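Local coordinates for periplasmic aliphatic sulphonates-binding protein (Escherichia coli, PDB 2X26) that probably serves as the periplasmic binding protein of an ABC-type transport system that takes up aliphatic sulfonates, at residues 265-268 and 269-273. Sequence-based numbering, arbitrary orientation.
Sequences ADLF and YENRL
A Schellman motif ends helix 255-270, and the longer-spanning of its two bonds joins Leu273 to Phe268: Leu273 N donates to Phe268 O at 2.9 Å. The inner bond of the motif runs from Arg272 N to Tyr269 O (3.0 Å), and the positive phi of Arg272 identifies it as the C' residue where the chain reverses. One turn earlier the helix is still regular, as Glu270 N bonds to Asp266 O and Tyr269 N to Ala265 O.

The reversal carries Leu273 back against Phe268, giving the apolar contact common in this motif. Leu273 CD1 lies over one face of the Phe268 ring, 3.8 Å from the centroid and 17° off the normal, a CH-pi contact displaced toward the rim at CD2 and CE2.

Asn271, the first residue to leave helical backbone angles, bonds to Leu267 O twice. ND2 gives the shorter bond, 2.7 Å and almost straight at 176°, with the oxygen lying in the amide plane; Asn271 N adds one of 3.1 Å to Leu267 O from the opposite face of the carbonyl plane. Asn271 CG sits beside its own backbone N (chi1 -71°), which brings the amide carbon back over the last turn. Asn271 ND2 lies 3.5 Å from Leu267 CD1.

Leu267 and Phe268 also pack on Asn118 of helix 115-126, while Asp266 OD1 forms a salt bridge with Lys277. Two donors thus grip Leu267 O, so the carbonyls of Leu267, Phe268 and Tyr269, in the last turn of the helix, all receive donors from the residues that end it, while the leucine shields one ring face.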
# COMPACT_ATOMS: atom_id res chain seq x y z
N ALA A 265 0.43 -6.78 -13.35
CA ALA A 265 -0.78 -6.49 -14.13
C ALA A 265 -0.99 -7.56 -15.19
O ALA A 265 -2.11 -8.06 -15.36
CB ALA A 265 -0.74 -5.12 -14.75
N ASP A 266 0.10 -7.95 -15.86
CA ASP A 266 -0.01 -9.04 -16.84
C ASP A 266 -0.48 -10.34 -16.22
O ASP A 266 -1.40 -10.98 -16.75
CB ASP A 266 1.28 -9.26 -17.61
CG ASP A 266 1.74 -8.02 -18.38
OD1 ASP A 266 0.95 -7.09 -18.62
OD2 ASP A 266 2.94 -7.99 -18.72
N LEU A 267 0.12 -10.71 -15.08
CA LEU A 267 -0.28 -11.92 -14.36
C LEU A 267 -1.78 -11.91 -14.01
O LEU A 267 -2.50 -12.91 -14.22
CB LEU A 267 0.53 -12.06 -13.06
CG LEU A 267 0.31 -13.34 -12.23
CD1 LEU A 267 0.67 -14.58 -13.09
CD2 LEU A 267 1.07 -13.34 -10.87
N PHE A 268 -2.25 -10.78 -13.48
CA PHE A 268 -3.66 -10.65 -13.15
C PHE A 268 -4.58 -10.73 -14.37
O PHE A 268 -5.59 -11.44 -14.32
CB PHE A 268 -3.93 -9.43 -12.26
CG PHE A 268 -3.74 -9.71 -10.79
CD1 PHE A 268 -2.54 -10.24 -10.32
CD2 PHE A 268 -4.76 -9.45 -9.85
CE1 PHE A 268 -2.36 -10.52 -8.94
CE2 PHE A 268 -4.58 -9.74 -8.52
CZ PHE A 268 -3.39 -10.25 -8.05
N TYR A 269 -4.20 -10.08 -15.48
CA TYR A 269 -4.99 -10.19 -16.71
C TYR A 269 -4.98 -11.64 -17.23
O TYR A 269 -6.02 -12.14 -17.72
CB TYR A 269 -4.42 -9.27 -17.79
CG TYR A 269 -5.00 -9.49 -19.18
CD1 TYR A 269 -6.33 -9.16 -19.46
CD2 TYR A 269 -4.20 -9.98 -20.23
CE1 TYR A 269 -6.86 -9.33 -20.74
CE2 TYR A 269 -4.72 -10.16 -21.51
CZ TYR A 269 -6.05 -9.83 -21.76
OH TYR A 269 -6.58 -10.00 -23.02
N GLU A 270 -3.81 -12.28 -17.19
CA GLU A 270 -3.66 -13.66 -17.72
C GLU A 270 -4.54 -14.63 -16.96
O GLU A 270 -5.02 -15.62 -17.52
CB GLU A 270 -2.21 -14.14 -17.69
CG GLU A 270 -1.35 -13.51 -18.77
CD GLU A 270 0.15 -13.56 -18.46
OE1 GLU A 270 0.55 -14.17 -17.43
OE2 GLU A 270 0.93 -12.97 -19.25
N ASN A 271 -4.79 -14.32 -15.70
CA ASN A 271 -5.64 -15.18 -14.88
C ASN A 271 -7.06 -14.67 -14.79
O ASN A 271 -7.81 -15.08 -13.90
CB ASN A 271 -5.02 -15.34 -13.49
CG ASN A 271 -3.78 -16.19 -13.51
OD1 ASN A 271 -3.84 -17.41 -13.31
ND2 ASN A 271 -2.62 -15.55 -13.76
N ARG A 272 -7.43 -13.79 -15.72
CA ARG A 272 -8.78 -13.18 -15.80
C ARG A 272 -9.28 -12.54 -14.48
O ARG A 272 -10.50 -12.39 -14.25
CB ARG A 272 -9.80 -14.16 -16.41
CG ARG A 272 -9.28 -14.95 -17.60
CD ARG A 272 -10.24 -16.13 -17.95
NE ARG A 272 -11.65 -15.79 -17.66
CZ ARG A 272 -12.69 -16.58 -17.93
NH1 ARG A 272 -12.52 -17.78 -18.52
NH2 ARG A 272 -13.92 -16.17 -17.63
N LEU A 273 -8.33 -12.10 -13.64
CA LEU A 273 -8.66 -11.34 -12.43
C LEU A 273 -9.05 -9.90 -12.77
O LEU A 273 -9.85 -9.29 -12.06
CB LEU A 273 -7.46 -11.37 -11.47
CG LEU A 273 -7.19 -12.77 -10.89
CD1 LEU A 273 -5.87 -12.92 -10.17
CD2 LEU A 273 -8.37 -13.14 -9.93